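Side-chain contacts in glutathione S-transferase omega-like 2 (PDB 5LKB), which acts as a glutathione-dependent thiol transferase and dehydroascorbate reductase, and reacts with glutathionyl-(hydro)quinones: residues F20-T23 with Q27-I30; Y41-C46 with K77-L82. All coordinates share one frame; numbering follows the deposited sequence.

Contact 1. Residues F20-T23 with Q27-I30; sequences FRET and QHPI
A histidine-carboxylate hydrogen bond between His28 and Glu22 bridges two parts of a surface loop that leads into strand 38-42 of the thioredoxin-like domain. The bond runs from His28 NE2 to Glu22 OE1 over 2.8 Å and is nearly straight, with an N-H...O angle of 174°. Its two ends differ in geometry. On the imidazole side the acceptor lies in the ring plane, whereas the donor reaches OE1 from above the carboxylate plane, and the two planes stand 77° apart. Glu22 gets there through a chain bent at chi2 (-87°), which also leaves OE1 a weak second bond from the backbone N of Thr23. With NE2 donating and ND1 accepting, the ring is probably neutral, its proton on NE2.

Thr23 adds a non-bonded contact: its carbonyl O lies over one face of the ring, 3.4 Å from His28 CD2, and its CG2 packs at 4.0 Å from the same carbon. Tyr31, the next aromatic along, meets the same imidazole and is touched by Glu22. Backbone hydrogen bonding between Glu22 and Val170 ties residues 20-23 to strand 168-171. The far nitrogen of the ring is used as well, so that the imidazole is held from both ends and its rotation fixed: Ile30 N, close to the ring plane, donates to His28 ND1 at 3.0 Å.

Contact 2. Residues Y41-C46 with K77-L82; sequences YVSLAC and KGWRFL
The glutathione site of this thioredoxin-like domain is where the contact lies: segment 41-46 runs on from strand 38-42 to the nucleophile Cys46, N-cap of the following helix, and faces the loop carrying the glutathione-binding Trp79. Ser43 packs against the indole in a CH-pi contact, its CB over one face, 3.9 Å from the centroid of the six-membered ring and 23° off the normal. The methylene is displaced toward the rim, and OG comes 3.5 Å from Trp79 CZ3. With OG anti to the backbone N (chi1 171°), the hydroxyl also reaches forward along its own chain to accept from Ala45 N at 3.0 Å. This ST turn fixes the rotation of the serine and shapes the bend just before Cys46.

Farther back along the strand, Tyr41 meets Phe81 in an oblique aromatic pair. Tyr41 CD1 lies 3.6 Å from Phe81 CZ, the centroids are 5.8 Å apart and the planes stand at 76°. The phenol oxygen bonds Glu133, so its polar end is satisfied away from Phe81.

All four touching residues are buried. Val42 points to the other side of the strand, onto helix 47-58, while its backbone bonds Ser68 and Val70 at the neighbouring strand 66-69; Tyr41 pairs with Val160 on the opposite side, and His345 of helix 339-349 stacks on Trp79.

In the fold
The contacts follow one another along the chain and do not touch: their centres are 25 Å apart and their nearest atoms about 11 Å. Contact 1 is a surface contact in which no touching residue is buried, and a histidine-glutamate pair is joined by one straight hydrogen bond. Contact 2 is buried and has no hydrogen bond between its segments, relying on aromatic and CH-pi packing. They attach to different parts of the same four-stranded sheet, contact 1 next to edge strand 168-171, contact 2 on the inner strand 38-42. Contact 2 includes the nucleophile and a glutathione-binding tryptophan, whereas in contact 1 the Glu22 side chain lies about 10 Å from that of glutathione-binding Glu173.

Contact 1. Residues F20-T23 with Q27-I30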
ATOM      1  N   PHE A  20      -4.234  24.931  24.307  1.00 20.77           N
ATOM      2  CA  PHE A  20      -4.876  26.237  24.166  1.00 15.96           C
ATOM      3  C   PHE A  20      -6.338  25.985  23.836  1.00 19.18           C
ATOM      4  O   PHE A  20      -6.672  25.508  22.746  1.00 17.36           O
ATOM      5  CB  PHE A  20      -4.198  27.120  23.128  1.00 21.70           C
ATOM      6  CG  PHE A  20      -2.773  27.423  23.444  1.00 18.73           C
ATOM      7  CD1 PHE A  20      -1.769  26.573  23.021  1.00 21.94           C
ATOM      8  CD2 PHE A  20      -2.434  28.539  24.200  1.00 26.22           C
ATOM      9  CE1 PHE A  20      -0.441  26.843  23.307  1.00 23.96           C
ATOM     10  CE2 PHE A  20      -1.114  28.800  24.520  1.00 24.61           C
ATOM     11  CZ  PHE A  20      -0.109  27.938  24.067  1.00 27.32           C
ATOM     12  N   ARG A  21      -7.232  26.354  24.736  1.00 17.07           N
ATOM     13  CA  ARG A  21      -8.596  25.892  24.679  1.00 15.09           C
ATOM     14  C   ARG A  21      -9.610  27.009  24.912  1.00 14.61           C
ATOM     15  O   ARG A  21     -10.781  26.727  25.199  1.00 17.11           O
ATOM     16  CB  ARG A  21      -8.775  24.793  25.726  1.00 18.03           C
ATOM     17  CG  ARG A  21      -7.710  23.676  25.591  1.00 15.69           C
ATOM     18  CD  ARG A  21      -7.750  22.856  24.252  1.00 17.27           C
ATOM     19  NE  ARG A  21      -8.979  22.054  24.199  1.00 20.95           N
ATOM     20  CZ  ARG A  21      -9.089  20.780  24.586  1.00 19.61           C
ATOM     21  NH1 ARG A  21      -8.044  20.123  25.069  1.00 25.07           N
ATOM     22  NH2 ARG A  21     -10.252  20.162  24.556  1.00 24.00           N
ATOM     23  N   GLU A  22      -9.202  28.229  24.636  1.00 18.42           N
ATOM     24  CA  GLU A  22     -10.086  29.380  24.837  1.00 20.29           C
ATOM     25  C   GLU A  22     -11.038  29.590  23.667  1.00 20.77           C
ATOM     26  O   GLU A  22     -10.989  28.889  22.636  1.00 19.67           O
ATOM     27  CB  GLU A  22      -9.291  30.632  25.195  1.00 20.01           C
ATOM     28  CG  GLU A  22      -9.042  30.702  26.757  1.00 18.94           C
ATOM     29  CD  GLU A  22     -10.171  31.377  27.512  1.00 22.38           C
ATOM     30  OE1 GLU A  22     -11.193  31.677  26.878  1.00 18.52           O
ATOM     31  OE2 GLU A  22      -9.985  31.558  28.758  1.00 21.46           O
ATOM     32  N   THR A  23     -11.951  30.536  23.817  1.00 18.17           N
ATOM     33  CA  THR A  23     -12.972  30.810  22.820  0.54 20.63           C
ATOM     34  C   THR A  23     -12.995  32.299  22.523  1.00 20.55           C
ATOM     35  O   THR A  23     -12.234  33.072  23.102  1.00 19.77           O
ATOM     36  CB  THR A  23     -14.345  30.284  23.242  0.54 21.74           C
ATOM     37  OG1 THR A  23     -15.207  30.289  22.097  0.54 21.46           O
ATOM     38  CG2 THR A  23     -14.959  31.130  24.404  0.54 25.19           C
ATOM     39  N   GLN A  27     -19.177  38.451  24.754  1.00 28.45           N
ATOM     40  CA  GLN A  27     -19.078  38.611  26.212  1.00 35.13           C
ATOM     41  C   GLN A  27     -17.674  38.339  26.758  1.00 33.10           C
ATOM     42  O   GLN A  27     -17.419  38.601  27.944  1.00 34.01           O
ATOM     43  CB  GLN A  27     -20.080  37.667  26.898  1.00 35.58           C
ATOM     44  CG  GLN A  27     -19.615  36.211  26.847  1.00 46.82           C
ATOM     45  CD  GLN A  27     -20.748  35.225  26.662  1.00 53.46           C
ATOM     46  OE1 GLN A  27     -21.061  34.439  27.567  1.00 56.91           O
ATOM     47  NE2 GLN A  27     -21.372  35.257  25.475  1.00 58.66           N
ATOM     48  N   HIS A  28     -16.746  37.824  25.940  1.00 27.89           N
ATOM     49  CA  HIS A  28     -15.451  37.432  26.457  1.00 24.55           C
ATOM     50  C   HIS A  28     -14.651  38.661  26.911  1.00 25.65           C
ATOM     51  O   HIS A  28     -14.581  39.677  26.216  1.00 23.83           O
ATOM     52  CB  HIS A  28     -14.701  36.673  25.351  1.00 19.46           C
ATOM     53  CG  HIS A  28     -13.568  35.816  25.837  1.00 21.61           C
ATOM     54  ND1 HIS A  28     -12.338  36.327  26.179  1.00 18.49           N
ATOM     55  CD2 HIS A  28     -13.469  34.467  25.973  1.00 23.72           C
ATOM     56  CE1 HIS A  28     -11.525  35.327  26.502  1.00 22.41           C
ATOM     57  NE2 HIS A  28     -12.201  34.204  26.420  1.00 20.92           N
ATOM     58  N   PRO A  29     -14.001  38.590  28.062  1.00 26.08           N
ATOM     59  CA  PRO A  29     -13.219  39.749  28.531  1.00 26.34           C
ATOM     60  C   PRO A  29     -12.059  40.065  27.658  1.00 25.98           C
ATOM     61  O   PRO A  29     -11.590  41.192  27.655  1.00 29.56           O
ATOM     62  CB  PRO A  29     -12.759  39.332  29.948  1.00 25.44           C
ATOM     63  CG  PRO A  29     -12.777  37.872  29.907  1.00 24.57           C
ATOM     64  CD  PRO A  29     -13.912  37.454  28.984  1.00 28.86           C
ATOM     65  N   ILE A  30     -11.553  39.112  26.862  1.00 22.44           N
ATOM     66  CA  ILE A  30     -10.276  39.292  26.195  1.00 22.14           C
ATOM     67  C   ILE A  30     -10.409  39.108  24.681  1.00 24.75           C
ATOM     68  O   ILE A  30      -9.918  39.930  23.908  1.00 25.51           O
ATOM     69  CB  ILE A  30      -9.177  38.354  26.782  1.00 26.25           C
ATOM     70  CG1 ILE A  30      -8.891  38.691  28.259  1.00 33.59           C
ATOM     71  CG2 ILE A  30      -7.866  38.480  25.960  1.00 25.48           C
ATOM     72  CD1 ILE A  30      -8.427  40.153  28.495  1.00 34.05           C
TER

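Contact 2. Residues Y41-C46 with K77-L82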
ATOM      1  N   TYR A  41      -3.384  29.535  11.205  1.00 16.60           N
ATOM      2  CA  TYR A  41      -2.158  28.947  10.668  1.00 16.99           C
ATOM      3  C   TYR A  41      -2.366  27.438  10.551  1.00 19.63           C
ATOM      4  O   TYR A  41      -2.760  26.793  11.517  1.00 17.77           O
ATOM      5  CB  TYR A  41      -0.969  29.188  11.605  1.00 19.01           C
ATOM      6  CG  TYR A  41      -0.553  30.663  11.742  1.00 18.45           C
ATOM      7  CD1 TYR A  41       0.308  31.237  10.807  1.00 20.27           C
ATOM      8  CD2 TYR A  41      -1.025  31.462  12.777  1.00 18.87           C
ATOM      9  CE1 TYR A  41       0.687  32.565  10.903  1.00 24.33           C
ATOM     10  CE2 TYR A  41      -0.635  32.775  12.878  1.00 24.33           C
ATOM     11  CZ  TYR A  41       0.249  33.308  11.977  1.00 24.67           C
ATOM     12  OH  TYR A  41       0.617  34.642  12.098  1.00 25.28           O
ATOM     13  N   VAL A  42      -2.111  26.886   9.354  1.00 16.22           N
ATOM     14  CA  VAL A  42      -2.429  25.496   9.062  1.00 18.21           C
ATOM     15  C   VAL A  42      -1.287  24.862   8.301  1.00 17.23           C
ATOM     16  O   VAL A  42      -0.393  25.534   7.785  1.00 16.58           O
ATOM     17  CB  VAL A  42      -3.696  25.353   8.198  1.00 16.56           C
ATOM     18  CG1 VAL A  42      -4.887  26.033   8.844  1.00 18.39           C
ATOM     19  CG2 VAL A  42      -3.487  25.968   6.836  1.00 19.11           C
ATOM     20  N   SER A  43      -1.335  23.525   8.242  1.00 15.63           N
ATOM     21  CA  SER A  43      -0.749  22.765   7.137  1.00 15.07           C
ATOM     22  C   SER A  43      -1.870  22.198   6.300  1.00 14.40           C
ATOM     23  O   SER A  43      -2.846  21.702   6.827  1.00 16.63           O
ATOM     24  CB  SER A  43       0.136  21.617   7.612  1.00 14.69           C
ATOM     25  OG  SER A  43       0.524  20.768   6.525  1.00 17.31           O
ATOM     26  N   LEU A  44      -1.725  22.255   4.961  1.00 14.82           N
ATOM     27  CA  LEU A  44      -2.673  21.558   4.084  1.00 15.73           C
ATOM     28  C   LEU A  44      -2.532  20.032   4.126  1.00 14.38           C
ATOM     29  O   LEU A  44      -3.489  19.349   3.750  1.00 15.62           O
ATOM     30  CB  LEU A  44      -2.445  22.020   2.653  1.00 16.56           C
ATOM     31  CG  LEU A  44      -2.877  23.425   2.282  1.00 15.84           C
ATOM     32  CD1 LEU A  44      -2.297  23.902   0.982  1.00 18.48           C
ATOM     33  CD2 LEU A  44      -4.390  23.422   2.222  1.00 21.66           C
ATOM     34  N   ALA A  45      -1.475  19.503   4.702  1.00 14.42           N
ATOM     35  CA  ALA A  45      -1.326  18.049   4.811  1.00 14.46           C
ATOM     36  C   ALA A  45      -2.132  17.480   5.978  1.00 14.65           C
ATOM     37  O   ALA A  45      -2.500  16.284   5.975  1.00 16.13           O
ATOM     38  CB  ALA A  45       0.128  17.685   5.029  1.00 16.35           C
ATOM     39  N   CYS A  46      -2.388  18.341   7.011  1.00 15.35           N
ATOM     40  CA  CYS A  46      -2.896  17.876   8.295  1.00 17.45           C
ATOM     41  C   CYS A  46      -4.407  17.756   8.242  1.00 15.79           C
ATOM     42  O   CYS A  46      -5.076  18.749   7.943  1.00 14.76           O
ATOM     43  CB  CYS A  46      -2.550  18.912   9.389  1.00 15.39           C
ATOM     44  SG  CYS A  46      -3.328  18.588  10.955  1.00 17.69           S
ATOM     45  N   LYS A  77      12.709  20.269  14.162  1.00 23.76           N
ATOM     46  CA  LYS A  77      12.361  21.571  14.761  1.00 23.48           C
ATOM     47  C   LYS A  77      10.914  22.033  14.500  1.00 23.98           C
ATOM     48  O   LYS A  77      10.562  23.178  14.812  1.00 23.20           O
ATOM     49  CB  LYS A  77      13.384  22.617  14.328  1.00 22.83           C
ATOM     50  CG  LYS A  77      14.777  22.366  14.898  1.00 31.61           C
ATOM     51  CD  LYS A  77      15.752  23.453  14.505  1.00 36.60           C
ATOM     52  CE  LYS A  77      17.165  23.164  14.998  1.00 44.51           C
ATOM     53  NZ  LYS A  77      17.687  21.838  14.520  1.00 50.92           N
ATOM     54  N   GLY A  78      10.058  21.184  13.904  1.00 23.65           N
ATOM     55  CA  GLY A  78       8.644  21.474  13.806  1.00 19.12           C
ATOM     56  C   GLY A  78       8.235  22.183  12.529  1.00 20.09           C
ATOM     57  O   GLY A  78       9.046  22.578  11.701  1.00 20.21           O
ATOM     58  N   TRP A  79       6.936  22.449  12.415  1.00 19.96           N
ATOM     59  CA  TRP A  79       6.438  23.073  11.192  1.00 20.73           C
ATOM     60  C   TRP A  79       7.127  24.408  10.973  1.00 21.58           C
ATOM     61  O   TRP A  79       7.424  25.146  11.935  1.00 20.21           O
ATOM     62  CB  TRP A  79       4.941  23.306  11.272  1.00 18.48           C
ATOM     63  CG  TRP A  79       4.046  22.114  11.487  1.00 19.64           C
ATOM     64  CD1 TRP A  79       3.436  21.730  12.636  1.00 19.18           C
ATOM     65  CD2 TRP A  79       3.661  21.127  10.496  1.00 17.34           C
ATOM     66  NE1 TRP A  79       2.657  20.632  12.442  1.00 20.30           N
ATOM     67  CE2 TRP A  79       2.753  20.261  11.119  1.00 18.70           C
ATOM     68  CE3 TRP A  79       3.940  20.958   9.132  1.00 17.74           C
ATOM     69  CZ2 TRP A  79       2.153  19.204  10.461  1.00 17.69           C
ATOM     70  CZ3 TRP A  79       3.298  19.927   8.445  1.00 16.92           C
ATOM     71  CH2 TRP A  79       2.426  19.053   9.108  1.00 18.03           C
ATOM     72  N   ARG A  80       7.298  24.763   9.707  1.00 19.05           N
ATOM     73  CA  ARG A  80       8.096  25.901   9.287  1.00 20.45           C
ATOM     74  C   ARG A  80       7.421  26.663   8.160  1.00 20.76           C
ATOM     75  O   ARG A  80       6.529  26.173   7.450  1.00 20.49           O
ATOM     76  CB  ARG A  80       9.548  25.517   8.957  1.00 22.33           C
ATOM     77  CG  ARG A  80       9.730  24.785   7.655  1.00 21.09           C
ATOM     78  CD  ARG A  80      11.175  24.344   7.480  1.00 24.21           C
ATOM     79  NE  ARG A  80      11.349  23.817   6.100  1.00 23.78           N
ATOM     80  CZ  ARG A  80      11.488  22.532   5.758  1.00 22.75           C
ATOM     81  NH1 ARG A  80      11.606  22.237   4.465  1.00 22.48           N
ATOM     82  NH2 ARG A  80      11.545  21.548   6.656  1.00 24.03           N
ATOM     83  N   PHE A  81       7.829  27.928   8.016  1.00 21.41           N
ATOM     84  CA  PHE A  81       7.380  28.803   6.959  1.00 20.63           C
ATOM     85  C   PHE A  81       8.523  29.116   5.987  1.00 22.84           C
ATOM     86  O   PHE A  81       9.705  28.956   6.323  1.00 30.60           O
ATOM     87  CB  PHE A  81       6.920  30.138   7.575  1.00 23.82           C
ATOM     88  CG  PHE A  81       5.779  30.005   8.530  1.00 21.14           C
ATOM     89  CD1 PHE A  81       4.494  30.030   8.038  1.00 20.63           C
ATOM     90  CD2 PHE A  81       5.985  29.905   9.904  1.00 21.78           C
ATOM     91  CE1 PHE A  81       3.411  29.940   8.914  1.00 20.68           C
ATOM     92  CE2 PHE A  81       4.908  29.790  10.786  1.00 21.42           C
ATOM     93  CZ  PHE A  81       3.614  29.836  10.292  1.00 20.50           C
ATOM     94  N   LEU A  82       8.153  29.584   4.788  1.00 24.50           N
ATOM     95  CA  LEU A  82       9.122  30.121   3.837  1.00 28.55           C
ATOM     96  C   LEU A  82       9.244  31.628   4.017  1.00 34.73           C
ATOM     97  O   LEU A  82       8.278  32.298   4.356  1.00 36.93           O
ATOM     98  CB  LEU A  82       8.680  29.862   2.399  1.00 31.57           C
ATOM     99  CG  LEU A  82       8.995  28.460   1.860  1.00 29.64           C
ATOM    100  CD1 LEU A  82       8.519  28.353   0.373  1.00 31.39           C
ATOM    101  CD2 LEU A  82      10.454  28.104   1.966  1.00 30.89           C
TER